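Local coordinates for intracellular protein transport protein USO1 (Saccharomyces cerevisiae S288c, PDB 6LSU) that serves, through its globular head and coiled-coil tail, as a homodimeric tether required for transport of proteins from the endoplasmic reticulum to the Golgi complex, at residues Gly104-Gln109 / Leu170-Ala175; Leu150-Trp155 / Ile186-Ser191; Thr166-Glu171 / Arg207-Leu212. All coordinates share one frame; numbering follows the deposited sequence.

Interaction 1. Residues Gly104-Gln109 / Leu170-Ala175; sequences GWISQQ and LEAVMA
I106 and A172 mark the closest backbone approach, 5.8 Å between their CA atoms, where helix segments 104-109 and 170-174 pass 9.2 Å apart between axes at 56°, with Q109 and A175 forming the next near pair one turn on. I106 does most of the packing from its helix. Its CG2 methyl stands trans to the backbone N and lies over the aliphatic start of E171, 3.3 Å from CB, and its other branch extends until CD1 is 4.2 Å from CB of A172. A β-branched residue suits this place because its two arms cover two successive residues of the partner helix, while the small A172 lets the backbones come close.

The acid of E171 reaches past I106 to the backbone of the next residue, its OE1 lying 3.9 Å from CA of S107. The firmer polar partner of that oxygen is the hydroxyl of S110, one turn beyond S107 on helix 103-112, and the hydroxyl of S107 bonds instead to E209. A buried carboxylate is thus met by a hydroxyl rather than left among methyl groups alone.

At the other end CB of A175 touches CB of Q109 at 3.9 Å, a methyl against a methylene. A chi1 of -61°, with CG anti to the carbonyl carbon, lays CG of Q109 over one face of the W105 ring, 3.3 Å above its plane and toward the rim; the bend at chi2 then turns the amide toward Q108. Its OE1 accepts a bond of 3.0 Å from NE2 of Q108, the donor lying almost in line with the C=O.

Helices stacked in successive ARM repeats form the α-solenoid of the globular head, and here helix 103-112 packs on helix 160-174 in ARM 2.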
loop_
_atom_site.group_PDB
_atom_site.type_symbol
_atom_site.label_atom_id
_atom_site.label_comp_id
_atom_site.label_asym_id
_atom_site.label_seq_id
_atom_site.Cartn_x
_atom_site.Cartn_y
_atom_site.Cartn_z
ATOM N N GLY A 104 -13.197 24.006 -12.238
ATOM C CA GLY A 104 -13.207 22.542 -12.089
ATOM C C GLY A 104 -11.873 21.910 -12.422
ATOM O O GLY A 104 -11.320 21.168 -11.588
ATOM N N TRP A 105 -11.306 22.240 -13.571
ATOM C CA TRP A 105 -9.928 21.857 -13.957
ATOM C C TRP A 105 -8.915 22.276 -12.866
ATOM O O TRP A 105 -8.009 21.490 -12.506
ATOM C CB TRP A 105 -9.601 22.471 -15.324
ATOM C CG TRP A 105 -8.235 22.068 -15.784
ATOM C CD1 TRP A 105 -7.887 20.943 -16.466
ATOM C CD2 TRP A 105 -7.026 22.767 -15.491
ATOM N NE1 TRP A 105 -6.536 20.900 -16.627
ATOM C CE2 TRP A 105 -5.979 21.996 -16.032
ATOM C CE3 TRP A 105 -6.731 23.970 -14.831
ATOM C CZ2 TRP A 105 -4.658 22.386 -15.931
ATOM C CZ3 TRP A 105 -5.412 24.337 -14.713
ATOM C CH2 TRP A 105 -4.400 23.558 -15.266
ATOM N N ILE A 106 -9.037 23.485 -12.310
ATOM C CA ILE A 106 -8.015 24.001 -11.349
ATOM C C ILE A 106 -8.038 23.129 -10.105
ATOM O O ILE A 106 -6.931 22.668 -9.684
ATOM C CB ILE A 106 -8.217 25.471 -11.010
ATOM C CG1 ILE A 106 -7.916 26.369 -12.206
ATOM C CG2 ILE A 106 -7.377 25.872 -9.814
ATOM C CD1 ILE A 106 -8.357 27.813 -12.001
ATOM N N SER A 107 -9.236 22.872 -9.568
ATOM C CA SER A 107 -9.400 22.018 -8.352
ATOM C C SER A 107 -8.832 20.636 -8.623
ATOM O O SER A 107 -7.905 20.229 -7.863
ATOM C CB SER A 107 -10.799 21.962 -7.912
ATOM O OG SER A 107 -11.164 23.258 -7.451
ATOM N N GLN A 108 -9.268 20.008 -9.723
ATOM C CA GLN A 108 -8.825 18.642 -10.134
ATOM C C GLN A 108 -7.299 18.591 -10.208
ATOM O O GLN A 108 -6.700 17.608 -9.677
ATOM C CB GLN A 108 -9.440 18.248 -11.479
ATOM C CG GLN A 108 -8.892 16.938 -12.040
ATOM C CD GLN A 108 -9.252 16.835 -13.509
ATOM O OE1 GLN A 108 -10.335 16.352 -13.883
ATOM N NE2 GLN A 108 -8.376 17.379 -14.352
ATOM N N GLN A 109 -6.641 19.606 -10.764
ATOM C CA GLN A 109 -5.138 19.618 -10.784
ATOM C C GLN A 109 -4.605 19.646 -9.344
ATOM O O GLN A 109 -3.634 18.913 -9.066
ATOM C CB GLN A 109 -4.553 20.808 -11.527
ATOM C CG GLN A 109 -4.947 20.849 -12.981
ATOM C CD GLN A 109 -4.760 19.491 -13.602
ATOM O OE1 GLN A 109 -5.757 18.862 -13.965
ATOM N NE2 GLN A 109 -3.506 19.004 -13.656
ATOM N N LEU A 170 -3.811 31.256 -7.663
ATOM C CA LEU A 170 -2.611 30.620 -7.056
ATOM C C LEU A 170 -2.563 29.113 -7.295
ATOM O O LEU A 170 -1.431 28.587 -7.470
ATOM C CB LEU A 170 -2.620 30.919 -5.558
ATOM C CG LEU A 170 -2.183 32.348 -5.261
ATOM C CD1 LEU A 170 -2.212 32.611 -3.764
ATOM C CD2 LEU A 170 -0.784 32.610 -5.845
ATOM N N GLU A 171 -3.711 28.434 -7.240
ATOM C CA GLU A 171 -3.770 26.991 -7.575
ATOM C C GLU A 171 -3.352 26.833 -9.043
ATOM O O GLU A 171 -2.678 25.891 -9.353
ATOM C CB GLU A 171 -5.175 26.398 -7.375
ATOM C CG GLU A 171 -5.577 26.068 -5.962
ATOM C CD GLU A 171 -7.036 25.584 -5.959
ATOM O OE1 GLU A 171 -7.275 24.343 -6.033
ATOM O OE2 GLU A 171 -7.955 26.435 -5.979
ATOM N N ALA A 172 -3.821 27.695 -9.929
ATOM C CA ALA A 172 -3.503 27.628 -11.375
ATOM C C ALA A 172 -1.993 27.759 -11.594
ATOM O O ALA A 172 -1.404 26.941 -12.336
ATOM C CB ALA A 172 -4.268 28.683 -12.098
ATOM N N VAL A 173 -1.343 28.703 -10.911
ATOM C CA VAL A 173 0.120 28.891 -11.113
ATOM C C VAL A 173 0.866 27.746 -10.405
ATOM O O VAL A 173 1.910 27.350 -10.921
ATOM C CB VAL A 173 0.592 30.300 -10.710
ATOM C CG1 VAL A 173 -0.389 31.356 -11.215
ATOM C CG2 VAL A 173 0.843 30.442 -9.236
ATOM N N MET A 174 0.352 27.193 -9.296
ATOM C CA MET A 174 1.032 26.064 -8.587
ATOM C C MET A 174 0.970 24.777 -9.434
ATOM O O MET A 174 1.902 23.980 -9.368
ATOM C CB MET A 174 0.436 25.743 -7.219
ATOM C CG MET A 174 0.835 26.672 -6.109
ATOM S SD MET A 174 2.605 26.773 -5.689
ATOM C CE MET A 174 3.108 25.070 -5.609
ATOM N N ALA A 175 -0.056 24.618 -10.241
ATOM C CA ALA A 175 -0.224 23.526 -11.222
ATOM C C ALA A 175 0.645 23.708 -12.479
ATOM O O ALA A 175 0.697 22.739 -13.267
ATOM C CB ALA A 175 -1.681 23.462 -11.629
#

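Interaction 2. Residues Leu150-Trp155 / Ile186-Ser191; sequences LLVEFW and ISLPTS
Trans first torsions on both sides carry V152 and L188 into contact: chi1 of 171° sends CG1 of V152 outward from its helix, and chi1 of -178° stretches the leucine back toward it. The two side chains therefore meet tip to tip, with V152 CG1 3.5 Å from L188 CD2. Valine is apt here, since its second methyl serves another neighbour: CG2 comes within 4.0 Å of S191 OG. That hydroxyl also makes a weak hydrogen bond to the carbonyl oxygen of L185, so a short polar side chain occupies this buried position with an acceptor at hand.

L188 is the first residue to leave helical geometry after helix 178-187, where the chain turns into helix 191-198. Its branched end projects from the turn and covers the valine, and the exposed carboxylate of E153 comes only marginally near, OE2 4.3 Å from CD2 of L188.

W155 completes the contact more loosely. The edge of its indole faces S191, CZ3 lying 4.3 Å from the backbone O of that residue, which is near the plane of the ring, while one ring face lies against CA of V152 in its own segment.

In the fold, the connection between helices 178-187 and 191-198 is laid against helix 145-154, joining ARM 2 to ARM 3. W155 packs on both helix 160-174, through T166, I167 and L170, and helix 191-198, through T194, M195 and L198, while L151 and F154 pack on helix 78-91.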
loop_
_atom_site.group_PDB
_atom_site.type_symbol
_atom_site.label_atom_id
_atom_site.label_comp_id
_atom_site.label_asym_id
_atom_site.label_seq_id
_atom_site.Cartn_x
_atom_site.Cartn_y
_atom_site.Cartn_z
ATOM N N LEU A 150 1.078 40.609 -3.757
ATOM C CA LEU A 150 -0.170 41.423 -3.875
ATOM C C LEU A 150 -1.372 40.487 -3.694
ATOM O O LEU A 150 -2.227 40.748 -2.790
ATOM C CB LEU A 150 -0.243 42.118 -5.241
ATOM C CG LEU A 150 -1.542 42.871 -5.526
ATOM C CD1 LEU A 150 -1.685 44.052 -4.601
ATOM C CD2 LEU A 150 -1.616 43.333 -6.960
ATOM N N LEU A 151 -1.414 39.407 -4.492
ATOM C CA LEU A 151 -2.464 38.354 -4.416
ATOM C C LEU A 151 -2.606 37.905 -2.960
ATOM O O LEU A 151 -3.758 37.826 -2.408
ATOM C CB LEU A 151 -2.083 37.168 -5.302
ATOM C CG LEU A 151 -2.176 37.420 -6.796
ATOM C CD1 LEU A 151 -1.706 36.203 -7.554
ATOM C CD2 LEU A 151 -3.573 37.819 -7.214
ATOM N N VAL A 152 -1.480 37.645 -2.319
ATOM C CA VAL A 152 -1.568 37.208 -0.900
ATOM C C VAL A 152 -2.264 38.306 -0.080
ATOM O O VAL A 152 -3.148 37.985 0.715
ATOM C CB VAL A 152 -0.194 36.850 -0.362
ATOM C CG1 VAL A 152 -0.268 36.630 1.141
ATOM C CG2 VAL A 152 0.346 35.638 -1.103
ATOM N N GLU A 153 -1.955 39.578 -0.349
ATOM C CA GLU A 153 -2.493 40.722 0.440
ATOM C C GLU A 153 -3.995 40.845 0.180
ATOM O O GLU A 153 -4.678 41.230 1.133
ATOM C CB GLU A 153 -1.711 42.009 0.170
ATOM C CG GLU A 153 -1.321 42.747 1.448
ATOM C CD GLU A 153 -0.321 42.015 2.343
ATOM O OE1 GLU A 153 -0.630 41.814 3.557
ATOM O OE2 GLU A 153 0.767 41.649 1.832
ATOM N N PHE A 154 -4.488 40.437 -1.003
ATOM C CA PHE A 154 -5.937 40.369 -1.351
ATOM C C PHE A 154 -6.771 39.506 -0.375
ATOM O O PHE A 154 -8.011 39.684 -0.313
ATOM C CB PHE A 154 -6.145 39.825 -2.770
ATOM C CG PHE A 154 -5.840 40.795 -3.884
ATOM C CD1 PHE A 154 -5.762 42.165 -3.649
ATOM C CD2 PHE A 154 -5.712 40.347 -5.189
ATOM C CE1 PHE A 154 -5.486 43.044 -4.685
ATOM C CE2 PHE A 154 -5.469 41.237 -6.227
ATOM C CZ PHE A 154 -5.342 42.586 -5.970
ATOM N N TRP A 155 -6.169 38.560 0.352
ATOM C CA TRP A 155 -6.919 37.742 1.339
ATOM C C TRP A 155 -7.390 38.603 2.519
ATOM O O TRP A 155 -8.232 38.132 3.287
ATOM C CB TRP A 155 -6.110 36.520 1.800
ATOM C CG TRP A 155 -5.978 35.470 0.736
ATOM C CD1 TRP A 155 -6.877 35.204 -0.272
ATOM C CD2 TRP A 155 -4.857 34.596 0.521
ATOM N NE1 TRP A 155 -6.397 34.190 -1.068
ATOM C CE2 TRP A 155 -5.172 33.779 -0.587
ATOM C CE3 TRP A 155 -3.643 34.392 1.170
ATOM C CZ2 TRP A 155 -4.307 32.790 -1.063
ATOM C CZ3 TRP A 155 -2.797 33.391 0.724
ATOM C CH2 TRP A 155 -3.115 32.611 -0.393
ATOM N N ILE A 186 6.921 31.674 -0.012
ATOM C CA ILE A 186 7.872 31.509 1.134
ATOM C C ILE A 186 8.549 32.858 1.440
ATOM O O ILE A 186 8.707 33.178 2.633
ATOM C CB ILE A 186 8.933 30.432 0.815
ATOM C CG1 ILE A 186 8.344 29.029 0.669
ATOM C CG2 ILE A 186 10.044 30.448 1.853
ATOM C CD1 ILE A 186 9.315 28.026 0.081
ATOM N N SER A 187 9.002 33.576 0.402
ATOM C CA SER A 187 9.671 34.902 0.499
ATOM C C SER A 187 8.825 35.816 1.380
ATOM O O SER A 187 9.366 36.335 2.366
ATOM C CB SER A 187 9.899 35.548 -0.838
ATOM O OG SER A 187 10.421 34.623 -1.773
ATOM N N LEU A 188 7.549 36.012 1.055
ATOM C CA LEU A 188 6.657 36.677 2.031
ATOM C C LEU A 188 6.659 35.798 3.275
ATOM O O LEU A 188 6.274 34.640 3.194
ATOM C CB LEU A 188 5.248 36.885 1.457
ATOM C CG LEU A 188 4.253 37.613 2.367
ATOM C CD1 LEU A 188 4.839 38.877 2.987
ATOM C CD2 LEU A 188 2.984 37.958 1.595
ATOM N N PRO A 189 7.172 36.270 4.436
ATOM C CA PRO A 189 6.858 35.641 5.726
ATOM C C PRO A 189 5.374 35.931 5.976
ATOM O O PRO A 189 4.841 36.688 5.191
ATOM C CB PRO A 189 7.768 36.363 6.725
ATOM C CG PRO A 189 7.982 37.724 6.079
ATOM C CD PRO A 189 8.049 37.443 4.591
ATOM N N THR A 190 4.737 35.346 6.995
ATOM C CA THR A 190 3.292 35.560 7.300
ATOM C C THR A 190 2.385 34.894 6.233
ATOM O O THR A 190 1.192 34.711 6.516
ATOM C CB THR A 190 2.993 37.064 7.455
ATOM O OG1 THR A 190 1.578 37.238 7.516
ATOM C CG2 THR A 190 3.485 37.949 6.328
ATOM N N SER A 191 2.921 34.524 5.063
ATOM C CA SER A 191 2.194 34.062 3.844
ATOM C C SER A 191 1.397 32.765 4.107
ATOM O O SER A 191 0.148 32.713 3.822
ATOM C CB SER A 191 3.193 33.866 2.769
ATOM O OG SER A 191 2.560 33.587 1.545
#

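Interaction 3. Residues Thr166-Glu171 / Arg207-Leu212; sequences TIQLLE and RDEAIL
Apolar contacts come first: I167 places CG2 3.4 Å from CG of E209, and its other arm ends with CD1 4.2 Å from CB of A210. Isoleucine again offers two arms, and the small alanine admits the longer one. Q168 adds its CG, its chain running nearly at right angles to that of E209.

The polar contacts gather around two acids. E209, bent at chi2 (60°), brings OE1 to 2.7 Å from OE2 of E171, with the carboxylate planes turned 51° apart. The other oxygen of E171, OE1, already held by S110, lies 3.3 Å from CB of L212. With an alanine at E171, S110 is likely to lose its carboxylate partner, and a gap would probably open beside E209 and L212.

The axes of 166-171 and 207-212 run 9.6 Å apart and 19° from parallel; these segments lie on helix 160-174 of ARM 2 and helix 204-218 of ARM 3. Helix 103-112 lies against both through I106 and S107, and I211 and L212 pack on helix 251-264.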
loop_
_atom_site.group_PDB
_atom_site.type_symbol
_atom_site.label_atom_id
_atom_site.label_comp_id
_atom_site.label_asym_id
_atom_site.label_seq_id
_atom_site.Cartn_x
_atom_site.Cartn_y
_atom_site.Cartn_z
ATOM N N THR A 166 -8.574 34.558 -5.804
ATOM C CA THR A 166 -7.116 34.643 -5.491
ATOM C C THR A 166 -6.550 33.239 -5.230
ATOM O O THR A 166 -5.509 32.888 -5.812
ATOM C CB THR A 166 -6.926 35.638 -4.353
ATOM O OG1 THR A 166 -7.445 36.877 -4.826
ATOM C CG2 THR A 166 -5.487 35.782 -3.939
ATOM N N ILE A 167 -7.221 32.473 -4.376
ATOM C CA ILE A 167 -6.904 31.049 -4.066
ATOM C C ILE A 167 -6.834 30.288 -5.387
ATOM O O ILE A 167 -5.843 29.624 -5.652
ATOM C CB ILE A 167 -7.959 30.415 -3.138
ATOM C CG1 ILE A 167 -7.938 31.047 -1.750
ATOM C CG2 ILE A 167 -7.711 28.926 -3.037
ATOM C CD1 ILE A 167 -9.000 30.512 -0.811
ATOM N N GLN A 168 -7.880 30.408 -6.204
ATOM C CA GLN A 168 -7.989 29.673 -7.483
ATOM C C GLN A 168 -6.827 30.060 -8.394
ATOM O O GLN A 168 -6.242 29.109 -9.002
ATOM C CB GLN A 168 -9.346 29.928 -8.132
ATOM C CG GLN A 168 -10.457 29.266 -7.354
ATOM C CD GLN A 168 -11.854 29.601 -7.846
ATOM O OE1 GLN A 168 -12.180 30.725 -8.208
ATOM N NE2 GLN A 168 -12.714 28.599 -7.812
ATOM N N LEU A 169 -6.475 31.355 -8.475
ATOM C CA LEU A 169 -5.414 31.829 -9.403
ATOM C C LEU A 169 -4.078 31.231 -8.962
ATOM O O LEU A 169 -3.354 30.701 -9.816
ATOM C CB LEU A 169 -5.367 33.361 -9.457
ATOM C CG LEU A 169 -4.416 33.946 -10.504
ATOM C CD1 LEU A 169 -4.717 33.404 -11.895
ATOM C CD2 LEU A 169 -4.489 35.464 -10.487
ATOM N N LEU A 170 -3.811 31.256 -7.663
ATOM C CA LEU A 170 -2.611 30.620 -7.056
ATOM C C LEU A 170 -2.563 29.113 -7.295
ATOM O O LEU A 170 -1.431 28.587 -7.470
ATOM C CB LEU A 170 -2.620 30.919 -5.558
ATOM C CG LEU A 170 -2.183 32.348 -5.261
ATOM C CD1 LEU A 170 -2.212 32.611 -3.764
ATOM C CD2 LEU A 170 -0.784 32.610 -5.845
ATOM N N GLU A 171 -3.711 28.434 -7.240
ATOM C CA GLU A 171 -3.770 26.991 -7.575
ATOM C C GLU A 171 -3.352 26.833 -9.043
ATOM O O GLU A 171 -2.678 25.891 -9.353
ATOM C CB GLU A 171 -5.175 26.398 -7.375
ATOM C CG GLU A 171 -5.577 26.068 -5.962
ATOM C CD GLU A 171 -7.036 25.584 -5.959
ATOM O OE1 GLU A 171 -7.275 24.343 -6.033
ATOM O OE2 GLU A 171 -7.955 26.435 -5.979
ATOM N N ARG A 207 -12.858 27.978 2.490
ATOM C CA ARG A 207 -12.288 26.931 3.366
ATOM C C ARG A 207 -11.896 25.732 2.486
ATOM O O ARG A 207 -10.724 25.381 2.487
ATOM C CB ARG A 207 -13.303 26.572 4.449
ATOM C CG ARG A 207 -12.833 25.476 5.389
ATOM C CD ARG A 207 -14.014 24.815 6.061
ATOM N NE ARG A 207 -14.808 24.007 5.156
ATOM C CZ ARG A 207 -15.846 23.259 5.541
ATOM N NH1 ARG A 207 -16.178 23.221 6.823
ATOM N NH2 ARG A 207 -16.537 22.523 4.680
ATOM N N ASP A 208 -12.826 25.240 1.672
ATOM C CA ASP A 208 -12.676 24.043 0.799
ATOM C C ASP A 208 -11.541 24.288 -0.199
ATOM O O ASP A 208 -10.557 23.461 -0.239
ATOM C CB ASP A 208 -14.006 23.722 0.120
ATOM C CG ASP A 208 -15.129 23.285 1.064
ATOM O OD1 ASP A 208 -14.922 23.174 2.283
ATOM O OD2 ASP A 208 -16.225 23.032 0.534
ATOM N N GLU A 209 -11.606 25.423 -0.925
ATOM C CA GLU A 209 -10.539 25.749 -1.915
ATOM C C GLU A 209 -9.164 25.844 -1.247
ATOM O O GLU A 209 -8.172 25.410 -1.868
ATOM C CB GLU A 209 -10.794 27.042 -2.658
ATOM C CG GLU A 209 -10.288 26.959 -4.076
ATOM C CD GLU A 209 -10.973 25.849 -4.860
ATOM O OE1 GLU A 209 -10.369 25.327 -5.829
ATOM O OE2 GLU A 209 -12.126 25.538 -4.500
ATOM N N ALA A 210 -9.092 26.334 -0.017
ATOM C CA ALA A 210 -7.823 26.584 0.687
ATOM C C ALA A 210 -7.145 25.257 1.056
ATOM O O ALA A 210 -5.929 25.275 1.222
ATOM C CB ALA A 210 -8.070 27.449 1.915
ATOM N N ILE A 211 -7.906 24.176 1.302
ATOM C CA ILE A 211 -7.349 22.805 1.559
ATOM C C ILE A 211 -6.576 22.328 0.335
ATOM O O ILE A 211 -5.455 21.849 0.512
ATOM C CB ILE A 211 -8.472 21.814 1.930
ATOM C CG1 ILE A 211 -9.274 22.325 3.126
ATOM C CG2 ILE A 211 -7.859 20.434 2.237
ATOM C CD1 ILE A 211 -10.502 21.540 3.413
ATOM N N LEU A 212 -7.127 22.535 -0.874
ATOM C CA LEU A 212 -6.518 22.210 -2.182
ATOM C C LEU A 212 -5.226 23.009 -2.361
ATOM O O LEU A 212 -4.249 22.378 -2.788
ATOM C CB LEU A 212 -7.529 22.476 -3.295
ATOM C CG LEU A 212 -8.740 21.550 -3.256
ATOM C CD1 LEU A 212 -9.702 21.817 -4.381
ATOM C CD2 LEU A 212 -8.278 20.096 -3.309
#

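Interactions 1 and 3 use helix 160-174 and share E171, and their centres are only about 8 Å apart; the centre of interaction 2 lies about 18 Å from that of the first and 14 Å from that of the third. Interactions 2 and 3 are buried and join ARM 2 to ARM 3, interaction 3 by nearly parallel helices, interaction 2 through a turn laid on a helix end. Interaction 1 is partly buried and crosses more steeply. Chemistry follows place: carboxylates and serine hydroxyls lie where helices 103-112, 160-174 and 204-218 meet, whereas interaction 2 is mainly aliphatic. W155 ties the latter to the rest, its CZ2 being 3.4 Å from CD1 of L170.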